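Long-range contact in enoyl-CoA hydratase/isomerase (Mycobacterium avium, PDB 3P5M), which probably acts on the acyl group of coenzyme A thioesters, hydrating or isomerising a carbon-carbon double bond as crotonase-fold relatives do: residues Asn6-Glu11 with Thr32-Glu37. Numbering follows the deposited sequence.
Sequences NGISVE and TPMLEE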
ATOM      1  N   ASN B   6      11.089 -26.991 -33.241  1.00 40.63           N
ATOM      2  CA  ASN B   6       9.870 -26.166 -33.398  1.00 37.36           C
ATOM      3  C   ASN B   6       9.815 -24.977 -32.428  1.00 34.19           C
ATOM      4  O   ASN B   6       8.746 -24.632 -31.908  1.00 31.98           O
ATOM      5  CB  ASN B   6       8.602 -27.043 -33.322  1.00 36.63           C
ATOM      6  CG  ASN B   6       8.584 -28.138 -34.406  1.00 41.03           C
ATOM      7  OD1 ASN B   6       8.754 -27.845 -35.587  1.00 41.62           O
ATOM      8  ND2 ASN B   6       8.408 -29.397 -33.997  1.00 39.71           N
ATOM      9  N   GLY B   7      10.976 -24.364 -32.192  1.00 34.34           N
ATOM     10  CA  GLY B   7      11.097 -23.225 -31.298  1.00 32.77           C
ATOM     11  C   GLY B   7      11.030 -23.516 -29.803  1.00 31.84           C
ATOM     12  O   GLY B   7      10.770 -22.608 -29.014  1.00 31.26           O
ATOM     13  N   ILE B   8      11.257 -24.766 -29.400  1.00 32.79           N
ATOM     14  CA  ILE B   8      11.277 -25.145 -27.982  1.00 32.17           C
ATOM     15  C   ILE B   8      12.585 -25.867 -27.576  1.00 34.61           C
ATOM     16  O   ILE B   8      12.926 -26.908 -28.153  1.00 36.85           O
ATOM     17  CB  ILE B   8      10.069 -26.050 -27.612  1.00 30.90           C
ATOM     18  CG1 ILE B   8       8.713 -25.393 -27.952  1.00 29.36           C
ATOM     19  CG2 ILE B   8      10.158 -26.509 -26.139  1.00 30.95           C
ATOM     20  CD1 ILE B   8       8.246 -24.257 -27.016  1.00 25.07           C
ATOM     21  N   SER B   9      13.307 -25.318 -26.594  1.00 34.30           N
ATOM     22  CA  SER B   9      14.472 -25.993 -26.008  1.00 36.84           C
ATOM     23  C   SER B   9      14.043 -26.734 -24.767  1.00 35.41           C
ATOM     24  O   SER B   9      13.220 -26.260 -23.999  1.00 33.45           O
ATOM     25  CB  SER B   9      15.589 -25.023 -25.620  1.00 38.04           C
ATOM     26  OG  SER B   9      16.035 -24.281 -26.736  1.00 41.78           O
ATOM     27  N   VAL B  10      14.612 -27.907 -24.575  1.00 37.28           N
ATOM     28  CA  VAL B  10      14.260 -28.743 -23.456  1.00 36.84           C
ATOM     29  C   VAL B  10      15.550 -29.333 -22.920  1.00 38.92           C
ATOM     30  O   VAL B  10      16.326 -29.942 -23.672  1.00 40.86           O
ATOM     31  CB  VAL B  10      13.292 -29.855 -23.876  1.00 37.68           C
ATOM     32  CG1 VAL B  10      13.007 -30.788 -22.715  1.00 38.57           C
ATOM     33  CG2 VAL B  10      11.962 -29.247 -24.422  1.00 36.80           C
ATOM     34  N   GLU B  11      15.773 -29.129 -21.624  1.00 37.65           N
ATOM     35  CA  GLU B  11      16.975 -29.589 -20.939  1.00 39.48           C
ATOM     36  C   GLU B  11      16.648 -30.148 -19.545  1.00 37.57           C
ATOM     37  O   GLU B  11      15.808 -29.600 -18.833  1.00 34.92           O
ATOM     38  CB  GLU B  11      17.959 -28.430 -20.850  1.00 41.00           C
ATOM     39  CG  GLU B  11      19.189 -28.680 -20.033  1.00 45.47           C
ATOM     40  CD  GLU B  11      19.785 -27.392 -19.501  1.00 49.91           C
ATOM     41  OE1 GLU B  11      19.506 -26.318 -20.085  1.00 51.20           O
ATOM     42  OE2 GLU B  11      20.521 -27.449 -18.490  1.00 53.08           O
ATOM     43  N   THR B  32       1.405 -22.774 -34.263  1.00 29.27           N
ATOM     44  CA  THR B  32       0.890 -24.103 -33.939  1.00 29.74           C
ATOM     45  C   THR B  32       1.965 -25.166 -33.717  1.00 30.01           C
ATOM     46  O   THR B  32       1.911 -25.835 -32.701  1.00 29.94           O
ATOM     47  CB  THR B  32      -0.161 -24.577 -34.948  1.00 30.82           C
ATOM     48  OG1 THR B  32      -1.120 -23.532 -35.115  1.00 29.45           O
ATOM     49  CG2 THR B  32      -0.849 -25.873 -34.450  1.00 30.99           C
ATOM     50  N   PRO B  33       2.920 -25.342 -34.667  1.00 31.04           N
ATOM     51  CA  PRO B  33       3.999 -26.303 -34.381  1.00 31.09           C
ATOM     52  C   PRO B  33       4.615 -26.066 -33.003  1.00 29.48           C
ATOM     53  O   PRO B  33       4.777 -27.005 -32.229  1.00 29.57           O
ATOM     54  CB  PRO B  33       5.050 -26.017 -35.471  1.00 31.16           C
ATOM     55  CG  PRO B  33       4.350 -25.197 -36.534  1.00 33.24           C
ATOM     56  CD  PRO B  33       2.941 -24.888 -36.075  1.00 32.09           C
ATOM     57  N   MET B  34       4.939 -24.810 -32.702  1.00 28.23           N
ATOM     58  CA  MET B  34       5.603 -24.464 -31.446  1.00 26.98           C
ATOM     59  C   MET B  34       4.764 -24.861 -30.235  1.00 26.58           C
ATOM     60  O   MET B  34       5.291 -25.414 -29.256  1.00 25.98           O
ATOM     61  CB  MET B  34       5.945 -22.979 -31.421  1.00 25.58           C
ATOM     62  CG  MET B  34       6.725 -22.511 -30.222  1.00 24.80           C
ATOM     63  SD  MET B  34       7.313 -20.856 -30.567  1.00 27.35           S
ATOM     64  CE  MET B  34       8.109 -20.389 -29.018  1.00 24.33           C
ATOM     65  N   LEU B  35       3.457 -24.599 -30.318  1.00 26.44           N
ATOM     66  CA  LEU B  35       2.540 -24.929 -29.216  1.00 26.49           C
ATOM     67  C   LEU B  35       2.400 -26.431 -29.005  1.00 27.73           C
ATOM     68  O   LEU B  35       2.466 -26.907 -27.870  1.00 27.15           O
ATOM     69  CB  LEU B  35       1.160 -24.286 -29.425  1.00 25.48           C
ATOM     70  CG  LEU B  35       1.085 -22.756 -29.353  1.00 23.83           C
ATOM     71  CD1 LEU B  35      -0.285 -22.250 -29.802  1.00 22.00           C
ATOM     72  CD2 LEU B  35       1.402 -22.265 -27.968  1.00 21.85           C
ATOM     73  N   GLU B  36       2.204 -27.162 -30.101  1.00 29.44           N
ATOM     74  CA  GLU B  36       2.091 -28.625 -30.056  1.00 31.88           C
ATOM     75  C   GLU B  36       3.338 -29.271 -29.482  1.00 31.25           C
ATOM     76  O   GLU B  36       3.247 -30.187 -28.676  1.00 31.43           O
ATOM     77  CB  GLU B  36       1.785 -29.209 -31.433  1.00 33.46           C
ATOM     78  CG  GLU B  36       0.303 -29.445 -31.674  1.00 38.30           C
ATOM     79  CD  GLU B  36       0.001 -29.954 -33.086  1.00 45.35           C
ATOM     80  OE1 GLU B  36       0.833 -30.701 -33.657  1.00 48.88           O
ATOM     81  OE2 GLU B  36      -1.073 -29.611 -33.632  1.00 48.83           O
ATOM     82  N   GLU B  37       4.494 -28.779 -29.909  1.00 31.38           N
ATOM     83  CA  GLU B  37       5.771 -29.191 -29.353  1.00 31.97           C
ATOM     84  C   GLU B  37       5.836 -28.991 -27.830  1.00 30.80           C
ATOM     85  O   GLU B  37       6.165 -29.912 -27.082  1.00 31.25           O
ATOM     86  CB  GLU B  37       6.912 -28.428 -30.042  1.00 32.31           C
ATOM     87  CG  GLU B  37       8.327 -28.821 -29.551  1.00 33.45           C
ATOM     88  CD  GLU B  37       8.809 -30.157 -30.094  1.00 36.34           C
ATOM     89  OE1 GLU B  37       8.105 -30.767 -30.906  1.00 37.55           O
ATOM     90  OE2 GLU B  37       9.910 -30.596 -29.714  1.00 38.34           O
TER
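Asn-6 and Glu-37 share the one hydrogen bond between the two segments, and it is weak. ND2 of Asn-6 gives it to OE1 of Glu-37 over 3.4 Å. The bond is fairly straight, 162° at the hydrogen, but the amide and carboxylate planes are turned 72° apart. The other carboxylate oxygen, OE2, bonds to His-41 one turn further along the helix, so the group has a partner at each oxygen.

A second polar contact runs through the backbone. The carbonyl O of Asn-6 meets CA of Met-34 at 3.2 Å in a C-H...O contact. The same oxygen lies 3.3 Å from CB of Met-34, so it faces both the backbone and the root of that side chain. The Met-34 side chain leaves the helix with CG opposite the backbone N (chi1 -176°) and runs extended to its end. This carries the methyl CE to 3.5 Å from the carbonyl O of Gly-7.

The apolar part centres on Ile-8. Its CG1 packs against CG of Glu-37 at 3.8 Å, the two side chains running past each other in opposite directions. The bend of Glu-37 at chi2 separates the roles of this residue: its methylenes face Ile-8 while its carboxylate turns to Asn-6. CD1 of Ile-8 comes 4.0 Å from CG of Met-34. Pro-33 borders the contact more loosely, with CB near OD1 of Asn-6.

The contact joins the entry to edge strand 8-13 with the N-terminal end of helix 32-47. The chain between them turns back from strand 8-13 into strand 16-21 and then runs through a loop to the helix. Strand 16-21 pairs antiparallel with 8-13, and its Ile-19 and Leu-21 touch Ile-8 and Met-34, respectively. Ile-8 also meets Leu-38 of the helix, while Leu-35 packs on helix 74-90.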